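Local coordinates for mRNA-binding protein PUF3 (Saccharomyces cerevisiae, PDB 3K49), which binds the 3'-UTRs of mRNAs, mostly for mitochondrial proteins, through its Pumilio homology domain and promotes decay of COX17 mRNA, at residues S5-Q10 / F30-E35; V60-I65 / K91-T96. All blocks are in the same frame, centred on the assembly; numbering follows the deposited sequence.

Contact 1 of 2, residues S5-Q10 / F30-E35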
ATOM      1  N   SER A   5     -11.984   7.826 -39.794  1.00 78.60           N
ATOM      2  CA  SER A   5     -11.820   9.176 -40.327  1.00 74.27           C
ATOM      3  C   SER A   5     -10.418   9.421 -40.888  1.00 73.08           C
ATOM      4  O   SER A   5      -9.431   8.929 -40.344  1.00 73.51           O
ATOM      5  CB  SER A   5     -12.161  10.214 -39.262  1.00 79.66           C
ATOM      6  OG  SER A   5     -13.526  10.122 -38.894  1.00 97.93           O
ATOM      7  N   PRO A   6     -10.337  10.203 -41.976  1.00 75.01           N
ATOM      8  CA  PRO A   6      -9.137  10.462 -42.781  1.00 66.91           C
ATOM      9  C   PRO A   6      -7.926  10.960 -41.987  1.00 72.41           C
ATOM     10  O   PRO A   6      -6.810  10.487 -42.210  1.00 75.00           O
ATOM     11  CB  PRO A   6      -9.605  11.552 -43.756  1.00 71.23           C
ATOM     12  CG  PRO A   6     -11.068  11.359 -43.860  1.00 69.81           C
ATOM     13  CD  PRO A   6     -11.516  10.913 -42.507  1.00 71.99           C
ATOM     14  N   LEU A   7      -8.136  11.918 -41.091  1.00 77.92           N
ATOM     15  CA  LEU A   7      -7.046  12.439 -40.263  1.00 66.21           C
ATOM     16  C   LEU A   7      -6.418  11.355 -39.392  1.00 65.82           C
ATOM     17  O   LEU A   7      -5.196  11.275 -39.274  1.00 66.30           O
ATOM     18  CB  LEU A   7      -7.538  13.603 -39.406  1.00 64.08           C
ATOM     19  CG  LEU A   7      -7.482  14.927 -40.167  1.00 71.32           C
ATOM     20  CD1 LEU A   7      -8.596  15.864 -39.745  1.00 78.01           C
ATOM     21  CD2 LEU A   7      -6.144  15.572 -39.956  1.00 76.01           C
ATOM     22  N   LEU A   8      -7.261  10.518 -38.792  1.00 63.33           N
ATOM     23  CA  LEU A   8      -6.788   9.381 -38.006  1.00 73.26           C
ATOM     24  C   LEU A   8      -5.957   8.419 -38.847  1.00 78.22           C
ATOM     25  O   LEU A   8      -4.971   7.857 -38.372  1.00 76.81           O
ATOM     26  CB  LEU A   8      -7.957   8.648 -37.344  1.00 67.88           C
ATOM     27  CG  LEU A   8      -8.396   9.251 -36.007  1.00 64.35           C
ATOM     28  CD1 LEU A   8      -9.642   8.577 -35.477  1.00 60.46           C
ATOM     29  CD2 LEU A   8      -7.253   9.186 -34.987  1.00 59.26           C
ATOM     30  N   GLU A   9      -6.358   8.243 -40.101  1.00 81.54           N
ATOM     31  CA  GLU A   9      -5.617   7.399 -41.028  1.00 80.67           C
ATOM     32  C   GLU A   9      -4.308   8.057 -41.443  1.00 82.09           C
ATOM     33  O   GLU A   9      -3.286   7.386 -41.584  1.00 85.92           O
ATOM     34  CB  GLU A   9      -6.471   7.094 -42.253  1.00 85.45           C
ATOM     35  CG  GLU A   9      -7.832   6.506 -41.913  1.00 88.85           C
ATOM     36  CD  GLU A   9      -8.837   6.670 -43.043  1.00 97.44           C
ATOM     37  OE1 GLU A   9      -8.412   7.069 -44.153  1.00 93.56           O
ATOM     38  OE2 GLU A   9     -10.044   6.402 -42.816  1.00 88.28           O
ATOM     39  N   GLN A  10      -4.344   9.373 -41.630  1.00 79.15           N
ATOM     40  CA  GLN A  10      -3.142  10.134 -41.961  1.00 86.49           C
ATOM     41  C   GLN A  10      -2.160  10.122 -40.793  1.00 90.34           C
ATOM     42  O   GLN A  10      -0.983  10.452 -40.945  1.00 93.06           O
ATOM     43  CB  GLN A  10      -3.504  11.575 -42.330  1.00 93.81           C
ATOM     44  CG  GLN A  10      -2.325  12.420 -42.803  1.00101.53           C
ATOM     45  CD  GLN A  10      -2.700  13.876 -43.021  1.00106.77           C
ATOM     46  OE1 GLN A  10      -3.554  14.420 -42.318  1.00 97.24           O
ATOM     47  NE2 GLN A  10      -2.059  14.516 -43.998  1.00108.66           N
ATOM     48  N   PHE A  30      -7.820  20.566 -35.751  1.00 49.88           N
ATOM     49  CA  PHE A  30      -8.841  21.465 -35.205  1.00 49.86           C
ATOM     50  C   PHE A  30     -10.272  21.043 -35.521  1.00 62.34           C
ATOM     51  O   PHE A  30     -11.208  21.435 -34.819  1.00 71.06           O
ATOM     52  CB  PHE A  30      -8.634  22.904 -35.641  1.00 44.55           C
ATOM     53  CG  PHE A  30      -9.788  23.803 -35.292  1.00 53.54           C
ATOM     54  CD1 PHE A  30      -9.825  24.462 -34.074  1.00 41.39           C
ATOM     55  CD2 PHE A  30     -10.844  23.984 -36.184  1.00 45.00           C
ATOM     56  CE1 PHE A  30     -10.884  25.297 -33.753  1.00 43.79           C
ATOM     57  CE2 PHE A  30     -11.910  24.817 -35.869  1.00 41.52           C
ATOM     58  CZ  PHE A  30     -11.931  25.476 -34.653  1.00 42.05           C
ATOM     59  N   GLY A  31     -10.460  20.245 -36.565  1.00 45.84           N
ATOM     60  CA  GLY A  31     -11.789  19.710 -36.801  1.00 67.76           C
ATOM     61  C   GLY A  31     -12.265  18.668 -35.784  1.00 72.28           C
ATOM     62  O   GLY A  31     -13.437  18.664 -35.373  1.00 55.15           O
ATOM     63  N   HIS A  32     -11.343  17.804 -35.357  1.00 61.15           N
ATOM     64  CA  HIS A  32     -11.707  16.485 -34.855  1.00 51.61           C
ATOM     65  C   HIS A  32     -11.019  16.078 -33.561  1.00 55.61           C
ATOM     66  O   HIS A  32     -10.578  14.933 -33.423  1.00 57.96           O
ATOM     67  CB  HIS A  32     -11.406  15.460 -35.944  1.00 66.16           C
ATOM     68  CG  HIS A  32     -11.852  15.890 -37.302  1.00 72.82           C
ATOM     69  ND1 HIS A  32     -12.515  15.073 -38.165  1.00 89.81           N
ATOM     70  CD2 HIS A  32     -11.714  17.042 -37.969  1.00 68.18           C
ATOM     71  CE1 HIS A  32     -12.771  15.707 -39.288  1.00 89.43           C
ATOM     72  NE2 HIS A  32     -12.297  16.909 -39.196  1.00 76.48           N
ATOM     73  N   SER A  33     -10.956  16.999 -32.605  1.00 47.17           N
ATOM     74  CA  SER A  33     -10.252  16.735 -31.352  1.00 59.77           C
ATOM     75  C   SER A  33     -10.924  15.638 -30.500  1.00 56.21           C
ATOM     76  O   SER A  33     -10.266  14.683 -30.072  1.00 50.62           O
ATOM     77  CB  SER A  33     -10.103  18.021 -30.544  1.00 48.63           C
ATOM     78  OG  SER A  33      -9.369  18.987 -31.269  1.00 65.76           O
ATOM     79  N   LEU A  34     -12.224  15.787 -30.263  1.00 41.87           N
ATOM     80  CA  LEU A  34     -12.987  14.835 -29.461  1.00 51.38           C
ATOM     81  C   LEU A  34     -12.839  13.425 -30.012  1.00 52.81           C
ATOM     82  O   LEU A  34     -12.669  12.472 -29.263  1.00 58.26           O
ATOM     83  CB  LEU A  34     -14.460  15.225 -29.430  1.00 37.84           C
ATOM     84  CG  LEU A  34     -15.238  14.549 -28.307  1.00 67.37           C
ATOM     85  CD1 LEU A  34     -14.788  15.128 -26.980  1.00 61.89           C
ATOM     86  CD2 LEU A  34     -16.740  14.713 -28.497  1.00 62.44           C
ATOM     87  N   GLU A  35     -12.867  13.307 -31.332  1.00 52.48           N
ATOM     88  CA  GLU A  35     -12.726  12.016 -31.994  1.00 55.72           C
ATOM     89  C   GLU A  35     -11.278  11.526 -31.961  1.00 51.82           C
ATOM     90  O   GLU A  35     -11.011  10.335 -32.075  1.00 54.51           O
ATOM     91  CB  GLU A  35     -13.249  12.118 -33.433  1.00 62.07           C
ATOM     92  CG  GLU A  35     -12.736  11.060 -34.401  1.00 67.96           C
ATOM     93  CD  GLU A  35     -12.767  11.542 -35.855  1.00 87.88           C
ATOM     94  OE1 GLU A  35     -13.678  12.323 -36.221  1.00 81.34           O
ATOM     95  OE2 GLU A  35     -11.866  11.145 -36.630  1.00 87.55           O
TER
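L7 meets H32 over one face of the imidazole: its CD1 methyl lies 3.9 Å from the ring centroid and only 15° off the ring normal, a CH-pi contact made at about a right angle between the two side chains. The methyl is displaced toward the rim, over the CD2 and NE2 side of the ring, with L7 CD1 3.8 Å from H32 CD2. H32 itself is the N-cap residue of helix 33-37. That helix lies in the first Pumilio repeat, whereas helix 6-12 precedes it in sequence, so the contact, which buries 224 Å² in all, packs an N-terminal flanking helix onto the end of the repeat superhelix, an arrangement consistent with the partial repeat that precedes repeat 1 in PUF domains. The nearest atom of the bound RNA is about 11 Å away. E35 supplies the other half. From CB its chain leaves with CG anti to the backbone N (chi1 159°) and runs extended toward helix 6-12. CG passes 4.1 Å from L8 CD1, the two side chains crossing at a slant; CD then faces the S5 hydroxyl; OE1 is the more distant oxygen, 3.5 Å from S5 OG. OE2 ends 3.6 Å from L8 CD1 and is modelled 3.0 Å from S5 OG, a close approach whose exact placement is doubtful. L7 and L8 also touch F36, and L8 reaches D39.

Contact 2 of 2, residues V60-I65 / K91-T96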
ATOM      1  N   VAL A  60      -6.201  25.891 -28.183  1.00 37.00           N
ATOM      2  CA  VAL A  60      -7.086  25.542 -29.289  1.00 51.22           C
ATOM      3  C   VAL A  60      -7.719  24.180 -29.083  1.00 43.22           C
ATOM      4  O   VAL A  60      -8.916  24.011 -29.320  1.00 50.50           O
ATOM      5  CB  VAL A  60      -6.396  25.654 -30.674  1.00 41.56           C
ATOM      6  CG1 VAL A  60      -7.232  24.988 -31.739  1.00 41.42           C
ATOM      7  CG2 VAL A  60      -6.170  27.120 -31.014  1.00 36.83           C
ATOM      8  N   ILE A  61      -6.917  23.215 -28.642  1.00 40.07           N
ATOM      9  CA  ILE A  61      -7.442  21.899 -28.278  1.00 44.73           C
ATOM     10  C   ILE A  61      -8.428  22.003 -27.120  1.00 43.77           C
ATOM     11  O   ILE A  61      -9.529  21.466 -27.191  1.00 42.08           O
ATOM     12  CB  ILE A  61      -6.332  20.929 -27.865  1.00 51.09           C
ATOM     13  CG1 ILE A  61      -5.306  20.792 -28.989  1.00 57.72           C
ATOM     14  CG2 ILE A  61      -6.934  19.571 -27.535  1.00 45.23           C
ATOM     15  CD1 ILE A  61      -5.834  20.059 -30.213  1.00 52.39           C
ATOM     16  N   PHE A  62      -8.038  22.709 -26.063  1.00 39.90           N
ATOM     17  CA  PHE A  62      -8.876  22.801 -24.868  1.00 43.71           C
ATOM     18  C   PHE A  62     -10.224  23.456 -25.128  1.00 48.75           C
ATOM     19  O   PHE A  62     -11.258  22.935 -24.718  1.00 51.49           O
ATOM     20  CB  PHE A  62      -8.167  23.554 -23.744  1.00 42.69           C
ATOM     21  CG  PHE A  62      -8.983  23.673 -22.484  1.00 44.04           C
ATOM     22  CD1 PHE A  62      -9.803  24.772 -22.271  1.00 43.35           C
ATOM     23  CD2 PHE A  62      -8.919  22.680 -21.500  1.00 53.38           C
ATOM     24  CE1 PHE A  62     -10.557  24.884 -21.108  1.00 48.13           C
ATOM     25  CE2 PHE A  62      -9.659  22.782 -20.324  1.00 39.82           C
ATOM     26  CZ  PHE A  62     -10.482  23.884 -20.128  1.00 46.98           C
ATOM     27  N   ASN A  63     -10.218  24.608 -25.787  1.00 47.16           N
ATOM     28  CA  ASN A  63     -11.465  25.333 -26.022  1.00 52.51           C
ATOM     29  C   ASN A  63     -12.403  24.543 -26.929  1.00 55.57           C
ATOM     30  O   ASN A  63     -13.611  24.788 -26.978  1.00 55.06           O
ATOM     31  CB  ASN A  63     -11.187  26.737 -26.572  1.00 40.17           C
ATOM     32  CG  ASN A  63     -10.391  27.589 -25.595  1.00 61.57           C
ATOM     33  OD1 ASN A  63     -10.268  27.247 -24.415  1.00 61.82           O
ATOM     34  ND2 ASN A  63      -9.837  28.699 -26.082  1.00 56.74           N
ATOM     35  N   GLU A  64     -11.832  23.568 -27.623  1.00 42.61           N
ATOM     36  CA  GLU A  64     -12.608  22.698 -28.480  1.00 42.52           C
ATOM     37  C   GLU A  64     -13.251  21.529 -27.719  1.00 52.74           C
ATOM     38  O   GLU A  64     -14.384  21.150 -28.005  1.00 55.33           O
ATOM     39  CB  GLU A  64     -11.718  22.161 -29.601  1.00 46.80           C
ATOM     40  CG  GLU A  64     -12.475  21.643 -30.810  1.00 52.38           C
ATOM     41  CD  GLU A  64     -11.613  20.752 -31.690  1.00 60.84           C
ATOM     42  OE1 GLU A  64     -12.104  19.684 -32.143  1.00 62.86           O
ATOM     43  OE2 GLU A  64     -10.437  21.121 -31.914  1.00 54.71           O
ATOM     44  N   ILE A  65     -12.537  20.946 -26.759  1.00 47.08           N
ATOM     45  CA  ILE A  65     -13.051  19.750 -26.095  1.00 37.89           C
ATOM     46  C   ILE A  65     -13.600  20.029 -24.713  1.00 38.19           C
ATOM     47  O   ILE A  65     -14.018  19.107 -24.038  1.00 46.63           O
ATOM     48  CB  ILE A  65     -11.972  18.660 -25.934  1.00 40.54           C
ATOM     49  CG1 ILE A  65     -10.821  19.193 -25.074  1.00 47.37           C
ATOM     50  CG2 ILE A  65     -11.491  18.159 -27.286  1.00 42.09           C
ATOM     51  CD1 ILE A  65      -9.937  18.129 -24.499  1.00 39.89           C
ATOM     52  N   LYS A  91      -3.722  27.770 -15.279  1.00 33.73           N
ATOM     53  CA  LYS A  91      -4.664  28.025 -14.194  1.00 46.22           C
ATOM     54  C   LYS A  91      -6.099  28.156 -14.708  1.00 45.69           C
ATOM     55  O   LYS A  91      -7.013  27.465 -14.254  1.00 49.21           O
ATOM     56  CB  LYS A  91      -4.255  29.288 -13.436  1.00 49.72           C
ATOM     57  CG  LYS A  91      -4.227  29.131 -11.921  1.00 70.44           C
ATOM     58  CD  LYS A  91      -3.266  30.147 -11.296  1.00 88.49           C
ATOM     59  CE  LYS A  91      -2.779  29.709  -9.919  1.00 81.39           C
ATOM     60  NZ  LYS A  91      -1.661  30.565  -9.442  1.00 81.37           N
ATOM     61  N   ILE A  92      -6.289  29.054 -15.660  1.00 46.96           N
ATOM     62  CA  ILE A  92      -7.593  29.259 -16.269  1.00 40.83           C
ATOM     63  C   ILE A  92      -8.200  27.938 -16.729  1.00 40.69           C
ATOM     64  O   ILE A  92      -9.390  27.714 -16.558  1.00 44.35           O
ATOM     65  CB  ILE A  92      -7.501  30.201 -17.485  1.00 53.11           C
ATOM     66  CG1 ILE A  92      -6.883  31.541 -17.078  1.00 78.81           C
ATOM     67  CG2 ILE A  92      -8.873  30.405 -18.107  1.00 50.02           C
ATOM     68  CD1 ILE A  92      -7.671  32.276 -16.014  1.00 86.38           C
ATOM     69  N   GLN A  93      -7.393  27.073 -17.336  1.00 43.64           N
ATOM     70  CA  GLN A  93      -7.902  25.799 -17.860  1.00 41.00           C
ATOM     71  C   GLN A  93      -8.220  24.800 -16.746  1.00 44.47           C
ATOM     72  O   GLN A  93      -9.249  24.136 -16.760  1.00 40.79           O
ATOM     73  CB  GLN A  93      -6.925  25.203 -18.877  1.00 35.76           C
ATOM     74  CG  GLN A  93      -6.990  25.937 -20.206  1.00 44.99           C
ATOM     75  CD  GLN A  93      -5.773  25.744 -21.078  1.00 40.20           C
ATOM     76  OE1 GLN A  93      -4.767  25.171 -20.662  1.00 49.34           O
ATOM     77  NE2 GLN A  93      -5.856  26.238 -22.297  1.00 49.88           N
ATOM     78  N   LYS A  94      -7.325  24.708 -15.777  1.00 44.68           N
ATOM     79  CA  LYS A  94      -7.553  23.873 -14.626  1.00 38.32           C
ATOM     80  C   LYS A  94      -8.823  24.304 -13.881  1.00 38.10           C
ATOM     81  O   LYS A  94      -9.658  23.462 -13.571  1.00 44.05           O
ATOM     82  CB  LYS A  94      -6.307  23.867 -13.727  1.00 35.64           C
ATOM     83  CG  LYS A  94      -5.137  23.126 -14.364  1.00 39.34           C
ATOM     84  CD  LYS A  94      -4.017  22.848 -13.387  1.00 30.33           C
ATOM     85  CE  LYS A  94      -2.877  23.831 -13.513  1.00 53.81           C
ATOM     86  NZ  LYS A  94      -1.624  23.289 -12.879  1.00 47.36           N
ATOM     87  N   ASN A  95      -8.983  25.606 -13.628  1.00 40.19           N
ATOM     88  CA  ASN A  95     -10.167  26.129 -12.944  1.00 40.41           C
ATOM     89  C   ASN A  95     -11.451  25.750 -13.669  1.00 49.05           C
ATOM     90  O   ASN A  95     -12.467  25.437 -13.052  1.00 57.04           O
ATOM     91  CB  ASN A  95     -10.103  27.652 -12.809  1.00 39.04           C
ATOM     92  CG  ASN A  95      -8.992  28.117 -11.886  1.00 56.49           C
ATOM     93  OD1 ASN A  95      -8.397  27.319 -11.150  1.00 51.68           O
ATOM     94  ND2 ASN A  95      -8.700  29.420 -11.921  1.00 55.57           N
ATOM     95  N   THR A  96     -11.396  25.769 -14.989  1.00 41.52           N
ATOM     96  CA  THR A  96     -12.561  25.470 -15.800  1.00 44.66           C
ATOM     97  C   THR A  96     -13.007  24.022 -15.661  1.00 42.37           C
ATOM     98  O   THR A  96     -14.200  23.740 -15.599  1.00 44.15           O
ATOM     99  CB  THR A  96     -12.287  25.794 -17.281  1.00 42.98           C
ATOM    100  OG1 THR A  96     -12.174  27.215 -17.440  1.00 46.49           O
ATOM    101  CG2 THR A  96     -13.398  25.255 -18.178  1.00 40.09           C
TER
HETATM  102  O   HOH W   1      -8.277  27.750 -23.085  1.00 41.29           O
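F62 projects from one outer helix of the Pumilio superhelix onto the next, where Q93 and T96 receive its ring. Helices 55-65 and 91-101 begin 36 residues apart, the length of one Pumilio repeat, a spacing consistent with corresponding helices one repeat apart; the RNA comes no nearer than about 14 Å. The tight part centres on the ring. With CG anti to the backbone N (chi1 -180°), F62 reaches across to Q93, whose CG sits over the middle of one face, 3.7 Å from the centroid and 10° off the normal. T96 CG2 comes in at the edge, near the ring plane, 3.8 Å from F62 CZ, and F85 packs edge-to-face with the same ring. An alanine in place of F62 is likely to open a gap between the helices, leaving Q93 CG and T96 CG2 without their aromatic partner. The looser side is hydrated: a water accepts from Q93 NE2 at 3.0 Å, and its doubtful, too-short link to the exposed N63 OD1 would bridge the helices. Q93 OE1 accepts from S90 N just before the helix, which fixes the turn of the amide. T96 is held in its own helix: its OG1 donates to I92 O at 3.0 Å, with a C=O...OG1 angle of 155°, and approaches from the opposite face of that carbonyl's plane to T96 N.

Overall arrangement
From the N terminus, helix 6-12 comes first; contact 1 then closes a 19-residue connection, partly unmodelled and with little helix, when the chain returns at 30-35. Contact 2 opens only later, at 60-65, and closes at 91-96 after 25 residues that include helices 69-74 and 79-88. The two closures are thus in series, neither nested nor crossed. Their centres lie 19 Å apart, yet they touch: S33 OG is 2.5 Å from E64 OE2, a probable hydrogen bond, and F30 packs on V60. Together they tie the N-terminal flank to the first repeat and that repeat to the second, at one end of the superhelix.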